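Local coordinates for protein pyruvate kinase (Pseudomonas aeruginosa, PDB 6QXL) that probably catalyses the last step of glycolysis, transferring the phosphoryl group of phosphoenolpyruvate to ADP to give pyruvate and ATP, at residues S97-R100 with D101-T104; L125-D129 with G130-M134; V108-Y112 with P113-K117. All coordinates share one frame; numbering follows the deposited sequence.

Contact 1. Residues S97-R100 with D101-T104; sequences SHAR and DAGT
His98 NE2 donates to Ala102 O over 2.9 Å, a nearly straight bond of 168° at the nitrogen's hydrogen. The carbonyl oxygen lies at the edge of the imidazole, almost exactly in the ring plane. From the oxygen's side the approach is less regular, since NE2 stands well above the carbonyl plane. A first torsion that puts CG anti to the backbone N (chi1 -158°) and beside the carbonyl carbon lets NE2 reach the carbonyl four residues on. A second bond closes the loop: Ala102 N gives its hydrogen to Ala99 O at 3.3 Å, the bond of a type I beta turn running from Ala99 to Ala102 with Arg100 and Asp101 at its corners. Ala102 is therefore held at both ends, through its N-H by the turn and through its carbonyl by the histidine.

Arg100 bends at chi2 and chi3 and folds back along the chain. Its NH2 makes a weak bond to His98 O (3.1 Å, 124°), while its stronger partner is Thr96 O, just before the turn. The Arg100 backbone also bonds to that of Lys78, and Gly103 to Ala80, which ties the turn to the loop between strands 74-75 and 83-86.

The packing is light. The Ala99 and Ala102 methyls meet CB to CB at 4.1 Å, and Ala102 CB also lies 4.0 Å from His98 NE2. All this lies in the surface loop between strands 91-95 and 107-109. The bond uses NE2 as a donor and so calls for a hydrogen on that nitrogen, carried by either the neutral ring protonated there or the cation; protonation of the imidazole would probably strengthen the grip on Ala102 O.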
loop_
_atom_site.group_PDB
_atom_site.type_symbol
_atom_site.label_atom_id
_atom_site.label_comp_id
_atom_site.label_asym_id
_atom_site.label_seq_id
_atom_site.Cartn_x
_atom_site.Cartn_y
_atom_site.Cartn_z
ATOM N N SER A 97 -55.740 19.142 20.573
ATOM C CA SER A 97 -57.005 19.810 20.911
ATOM C C SER A 97 -56.800 21.066 21.789
ATOM O O SER A 97 -57.724 21.812 22.063
ATOM C CB SER A 97 -57.988 18.783 21.538
ATOM O OG SER A 97 -57.510 18.286 22.712
ATOM N N HIS A 98 -55.595 21.334 22.281
ATOM C CA HIS A 98 -55.242 22.581 22.891
ATOM C C HIS A 98 -55.094 23.752 21.940
ATOM O O HIS A 98 -54.507 23.634 20.874
ATOM C CB HIS A 98 -54.032 22.458 23.783
ATOM C CG HIS A 98 -53.971 23.558 24.815
ATOM N ND1 HIS A 98 -54.596 23.426 26.042
ATOM C CD2 HIS A 98 -53.332 24.750 24.831
ATOM C CE1 HIS A 98 -54.351 24.491 26.771
ATOM N NE2 HIS A 98 -53.583 25.301 26.069
ATOM N N ALA A 99 -55.646 24.886 22.330
ATOM C CA ALA A 99 -55.651 26.099 21.458
ATOM C C ALA A 99 -54.189 26.541 21.180
ATOM O O ALA A 99 -53.328 26.557 22.072
ATOM C CB ALA A 99 -56.439 27.212 22.118
ATOM N N ARG A 100 -53.983 26.945 19.979
ATOM C CA ARG A 100 -52.699 27.327 19.438
ATOM C C ARG A 100 -52.074 28.569 20.077
ATOM O O ARG A 100 -50.856 28.700 20.127
ATOM C CB ARG A 100 -52.705 27.541 17.925
ATOM C CG ARG A 100 -53.427 26.435 17.165
ATOM C CD ARG A 100 -52.467 25.260 16.900
ATOM N NE ARG A 100 -52.852 24.078 17.694
ATOM C CZ ARG A 100 -53.629 23.102 17.326
ATOM N NH1 ARG A 100 -54.087 22.997 16.107
ATOM N NH2 ARG A 100 -53.930 22.187 18.236
ATOM N N ASP A 101 -52.930 29.439 20.652
ATOM C CA ASP A 101 -52.418 30.651 21.266
ATOM C C ASP A 101 -52.302 30.560 22.785
ATOM O O ASP A 101 -51.716 31.458 23.357
ATOM C CB ASP A 101 -53.357 31.789 20.925
ATOM C CG ASP A 101 -53.285 32.189 19.494
ATOM O OD1 ASP A 101 -52.166 32.212 18.953
ATOM O OD2 ASP A 101 -54.305 32.691 18.918
ATOM N N ALA A 102 -52.834 29.481 23.418
ATOM C CA ALA A 102 -53.001 29.440 24.842
ATOM C C ALA A 102 -52.073 28.511 25.600
ATOM O O ALA A 102 -52.483 27.911 26.600
ATOM C CB ALA A 102 -54.443 29.066 25.127
ATOM N N GLY A 103 -50.820 28.396 25.147
ATOM C CA GLY A 103 -49.899 27.476 25.787
ATOM C C GLY A 103 -49.637 27.908 27.223
ATOM O O GLY A 103 -49.625 29.100 27.536
ATOM N N THR A 104 -49.503 26.940 28.111
ATOM C CA THR A 104 -49.278 27.226 29.511
ATOM C C THR A 104 -48.056 26.481 29.984
ATOM O O THR A 104 -47.355 25.849 29.206
ATOM C CB THR A 104 -50.494 26.774 30.351
ATOM O OG1 THR A 104 -50.482 25.339 30.461
ATOM C CG2 THR A 104 -51.791 27.266 29.714
#

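Contact 2. Residues L125-D129 with G130-M134; sequences LLLDD and GRVVM
Leu127 O is gripped by two backbone N-H groups: Val132 N at 3.2 Å, straight at 177°, and Gly130 N at 3.3 Å in a weak bond. Leu127 N returns a bond to Val132 O, and Leu125 and Met134 form a second doubly bonded antiparallel pair, with Leu126 and Val133 as the non-hydrogen-bonded pair between them. A classic beta bulge sets two residues, Arg131 and Val132, opposite Leu127, and a type I' turn from Asp128 to Arg131 reverses the chain, closed by Arg131 N to Asp128 O at 3.1 Å. At Gly130's backbone angles a CB would jam against Asp129 O, so glycine is needed.

Around the turn, Arg131 NH1 forms weak salt bridges to Asp129 OD2 (3.3 Å) and Asp128 OD1 (3.5 Å). Asp128 CG is anti to its N (chi1 -164°), which lays the carboxylate across the arginine's extended chain, OD2 3.4 Å from CD. Both carboxylates are turned about 50° from the guanidinium plane. Asp129's side chain is about 6 Å from a bound malonate, consistent with a hairpin tip close to the active site.

On one face Leu126 and Val133 lie side by side, Val133 reaching Ile150. On the other, Leu127 CD1 touches Met134 CE at 3.9 Å; Leu125, Leu127 and Met134 rest on Phe94 (strand 91-95), Leu125 and Met134 on Cys146 (strand 143-148), and Leu127, Val132 and Met134 on Leu154 (strand 152-155).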
loop_
_atom_site.group_PDB
_atom_site.type_symbol
_atom_site.label_atom_id
_atom_site.label_comp_id
_atom_site.label_asym_id
_atom_site.label_seq_id
_atom_site.Cartn_x
_atom_site.Cartn_y
_atom_site.Cartn_z
ATOM N N LEU A 125 -38.444 12.795 23.277
ATOM C CA LEU A 125 -38.674 13.914 22.371
ATOM C C LEU A 125 -37.674 15.007 22.689
ATOM O O LEU A 125 -37.413 15.297 23.850
ATOM C CB LEU A 125 -40.090 14.447 22.531
ATOM C CG LEU A 125 -41.217 13.457 22.250
ATOM C CD1 LEU A 125 -42.559 14.106 22.756
ATOM C CD2 LEU A 125 -41.193 13.006 20.785
ATOM N N LEU A 126 -37.114 15.608 21.649
ATOM C CA LEU A 126 -36.106 16.641 21.779
ATOM C C LEU A 126 -36.635 17.930 21.168
ATOM O O LEU A 126 -37.095 17.949 20.032
ATOM C CB LEU A 126 -34.828 16.205 21.086
ATOM C CG LEU A 126 -33.981 15.173 21.868
ATOM C CD1 LEU A 126 -34.422 13.739 21.742
ATOM C CD2 LEU A 126 -32.547 15.178 21.517
ATOM N N LEU A 127 -36.594 18.991 21.958
ATOM C CA LEU A 127 -37.118 20.286 21.552
ATOM C C LEU A 127 -35.990 21.309 21.519
ATOM O O LEU A 127 -35.032 21.207 22.299
ATOM C CB LEU A 127 -38.192 20.774 22.512
ATOM C CG LEU A 127 -39.491 19.963 22.476
ATOM C CD1 LEU A 127 -39.502 18.983 23.619
ATOM C CD2 LEU A 127 -40.738 20.879 22.436
ATOM N N ASP A 128 -36.118 22.292 20.615
ATOM C CA ASP A 128 -35.125 23.346 20.464
ATOM C C ASP A 128 -33.726 22.754 20.223
ATOM O O ASP A 128 -32.774 23.019 20.966
ATOM C CB ASP A 128 -35.108 24.284 21.690
ATOM C CG ASP A 128 -34.379 25.596 21.402
ATOM O OD1 ASP A 128 -33.879 25.796 20.264
ATOM O OD2 ASP A 128 -34.299 26.428 22.309
ATOM N N ASP A 129 -33.626 21.938 19.162
ATOM C CA ASP A 129 -32.341 21.353 18.748
ATOM C C ASP A 129 -31.694 20.501 19.850
ATOM O O ASP A 129 -30.470 20.405 19.927
ATOM C CB ASP A 129 -31.327 22.424 18.263
ATOM C CG ASP A 129 -31.790 23.225 17.046
ATOM O OD1 ASP A 129 -32.680 22.747 16.309
ATOM O OD2 ASP A 129 -31.275 24.393 16.928
ATOM N N GLY A 130 -32.509 19.870 20.691
ATOM C CA GLY A 130 -32.000 19.053 21.778
ATOM C C GLY A 130 -31.842 19.706 23.129
ATOM O O GLY A 130 -31.498 19.026 24.085
ATOM N N ARG A 131 -32.110 21.006 23.232
ATOM C CA ARG A 131 -31.919 21.756 24.490
ATOM C C ARG A 131 -32.788 21.245 25.636
ATOM O O ARG A 131 -32.352 21.225 26.769
ATOM C CB ARG A 131 -32.156 23.260 24.253
ATOM C CG ARG A 131 -30.916 23.922 23.719
ATOM C CD ARG A 131 -31.143 25.152 22.816
ATOM N NE ARG A 131 -29.866 25.612 22.259
ATOM C CZ ARG A 131 -29.556 25.762 20.946
ATOM N NH1 ARG A 131 -30.438 25.437 19.979
ATOM N NH2 ARG A 131 -28.320 26.130 20.643
ATOM N N VAL A 132 -34.021 20.872 25.302
ATOM C CA VAL A 132 -34.973 20.295 26.244
ATOM C C VAL A 132 -35.283 18.879 25.784
ATOM O O VAL A 132 -35.411 18.626 24.600
ATOM C CB VAL A 132 -36.258 21.145 26.292
ATOM C CG1 VAL A 132 -37.358 20.444 27.087
ATOM C CG2 VAL A 132 -35.956 22.501 26.924
ATOM N N VAL A 133 -35.382 17.959 26.733
ATOM C CA VAL A 133 -35.645 16.556 26.419
ATOM C C VAL A 133 -36.764 16.040 27.318
ATOM O O VAL A 133 -36.769 16.300 28.528
ATOM C CB VAL A 133 -34.395 15.668 26.619
ATOM C CG1 VAL A 133 -34.702 14.206 26.277
ATOM C CG2 VAL A 133 -33.236 16.186 25.784
ATOM N N MET A 134 -37.699 15.306 26.719
ATOM C CA MET A 134 -38.806 14.714 27.447
ATOM C C MET A 134 -38.994 13.269 27.056
ATOM O O MET A 134 -38.575 12.848 25.968
ATOM C CB MET A 134 -40.089 15.476 27.146
ATOM C CG MET A 134 -39.927 16.974 27.273
ATOM S SD MET A 134 -41.548 17.686 27.428
ATOM C CE MET A 134 -41.174 19.430 27.156
#

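Contact 3. Residues V108-Y112 with P113-K117; sequences VGIDY and PDLVK
The connection from edge strand 107-109 to the short helix 113-118 is folded over a small apolar contact in which Ile110 meets the first turn of the helix. Ile110 CD1 touches Leu115 CD2 at 3.8 Å and Val116 CG2 at 4.1 Å, and its side chain crosses both at about a right angle. Ile110 CG1 stands between the backbone N and the carbonyl carbon (chi1 47°), a crowded position, and the extension to CD1 carries the methyl across to the helix. On the helix side, Leu115 has CG anti to its backbone N (chi1 -177°), which places CD2 against Ile110 CD1.

The helix belongs to the mobile lid, or B, domain of pyruvate kinase, inserted after barrel strand 64-68; it comes directly after 107-109, an outermost strand of the domain's mixed sheet within the chain, and Ile110 also packs on Phe94 of strand 91-95 and on Thr96. Where the chain enters the helix, Leu115 N donates to Tyr112 O at 3.2 Å (148°) from well above the carbonyl plane, and Leu115 CB lies 3.3 Å from the same oxygen. One residue later, Val116 N bonds to Pro113 O at 3.2 Å. Pro113 has no N-H to offer, and its CD lies 3.7 Å from Asp111 O. Tyr112 carries its phenol away from the helix.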
loop_
_atom_site.group_PDB
_atom_site.type_symbol
_atom_site.label_atom_id
_atom_site.label_comp_id
_atom_site.label_asym_id
_atom_site.label_seq_id
_atom_site.Cartn_x
_atom_site.Cartn_y
_atom_site.Cartn_z
ATOM N N VAL A 108 -48.976 22.644 25.696
ATOM C CA VAL A 108 -48.950 23.478 24.500
ATOM C C VAL A 108 -49.617 22.700 23.372
ATOM O O VAL A 108 -49.639 21.466 23.371
ATOM C CB VAL A 108 -47.506 23.894 24.114
ATOM C CG1 VAL A 108 -46.673 22.686 23.645
ATOM C CG2 VAL A 108 -47.502 24.985 23.041
ATOM N N GLY A 109 -50.169 23.432 22.427
ATOM C CA GLY A 109 -50.759 22.851 21.256
ATOM C C GLY A 109 -49.767 22.490 20.190
ATOM O O GLY A 109 -48.604 22.885 20.260
ATOM N N ILE A 110 -50.209 21.705 19.217
ATOM C CA ILE A 110 -49.363 21.341 18.092
ATOM C C ILE A 110 -50.256 21.087 16.871
ATOM O O ILE A 110 -51.320 20.393 16.968
ATOM C CB ILE A 110 -48.592 20.081 18.426
ATOM C CG1 ILE A 110 -49.582 19.060 19.025
ATOM C CG2 ILE A 110 -47.370 20.235 19.257
ATOM C CD1 ILE A 110 -49.113 17.641 19.233
ATOM N N ASP A 111 -49.839 21.690 15.753
ATOM C CA ASP A 111 -50.671 21.571 14.535
ATOM C C ASP A 111 -50.381 20.338 13.668
ATOM O O ASP A 111 -50.613 20.338 12.506
ATOM C CB ASP A 111 -50.536 22.837 13.702
ATOM C CG ASP A 111 -51.710 23.043 12.760
ATOM O OD1 ASP A 111 -52.776 22.360 12.875
ATOM O OD2 ASP A 111 -51.551 23.924 11.893
ATOM N N TYR A 112 -49.929 19.207 14.287
ATOM C CA TYR A 112 -49.489 18.065 13.569
ATOM C C TYR A 112 -50.056 16.772 14.189
ATOM O O TYR A 112 -49.502 16.199 15.120
ATOM C CB TYR A 112 -47.986 17.998 13.526
ATOM C CG TYR A 112 -47.298 19.180 12.947
ATOM C CD1 TYR A 112 -47.237 20.365 13.652
ATOM C CD2 TYR A 112 -46.732 19.128 11.686
ATOM C CE1 TYR A 112 -46.642 21.508 13.109
ATOM C CE2 TYR A 112 -46.132 20.238 11.119
ATOM C CZ TYR A 112 -46.040 21.403 11.851
ATOM O OH TYR A 112 -45.455 22.488 11.290
ATOM N N PRO A 113 -51.204 16.306 13.648
ATOM C CA PRO A 113 -51.865 15.159 14.251
ATOM C C PRO A 113 -51.041 13.872 14.250
ATOM O O PRO A 113 -51.049 13.178 15.291
ATOM C CB PRO A 113 -53.098 14.967 13.367
ATOM C CG PRO A 113 -53.353 16.282 12.781
ATOM C CD PRO A 113 -52.026 16.912 12.591
ATOM N N ASP A 114 -50.336 13.574 13.145
ATOM C CA ASP A 114 -49.493 12.382 13.142
ATOM C C ASP A 114 -48.298 12.304 14.154
ATOM O O ASP A 114 -48.011 11.209 14.574
ATOM C CB ASP A 114 -48.842 12.089 11.819
ATOM C CG ASP A 114 -49.841 11.919 10.644
ATOM O OD1 ASP A 114 -50.845 11.227 10.844
ATOM O OD2 ASP A 114 -49.579 12.468 9.561
ATOM N N LEU A 115 -48.002 13.431 14.792
ATOM C CA LEU A 115 -47.041 13.392 15.910
ATOM C C LEU A 115 -47.508 12.418 17.017
ATOM O O LEU A 115 -46.745 11.577 17.500
ATOM C CB LEU A 115 -46.852 14.748 16.530
ATOM C CG LEU A 115 -45.801 14.782 17.654
ATOM C CD1 LEU A 115 -44.372 14.454 17.186
ATOM C CD2 LEU A 115 -45.705 16.161 18.296
ATOM N N VAL A 116 -48.746 12.540 17.394
ATOM C CA VAL A 116 -49.310 11.744 18.467
ATOM C C VAL A 116 -49.537 10.295 18.044
ATOM O O VAL A 116 -49.444 9.383 18.882
ATOM C CB VAL A 116 -50.645 12.366 18.968
ATOM C CG1 VAL A 116 -51.411 11.476 19.935
ATOM C CG2 VAL A 116 -50.446 13.729 19.579
ATOM N N LYS A 117 -49.788 10.092 16.759
ATOM C CA LYS A 117 -50.001 8.756 16.226
ATOM C C LYS A 117 -48.714 7.953 16.147
ATOM O O LYS A 117 -48.691 6.772 16.472
ATOM C CB LYS A 117 -50.652 8.837 14.828
ATOM C CG LYS A 117 -52.132 9.308 14.964
ATOM C CD LYS A 117 -53.000 9.214 13.733
ATOM C CE LYS A 117 -54.108 10.280 13.794
ATOM N NZ LYS A 117 -55.200 10.102 12.802
#

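Overall arrangement
From the N terminus the three contacts come in series, none nested or crossed. Contact 1 closes the loop after strand 91-95, contact 3 closes the connection from strand 107-109 to helix 113-118, and contact 2 closes the hairpin of strands 124-127 and 132-139. All belong to the lid domain and lie on one side of the chain's centre. Contacts 1 and 3, centres about 12 Å apart, touch: Arg100 NH1 forms a weak, long ion pair with Asp111 OD1, and His98 CB packs on Gly109 CA. Contact 2 touches neither, its centre about 19 Å from contact 1 and 16 Å from contact 3; strand 91-95 of the mixed sheet packs against side chains of contacts 2 and 3.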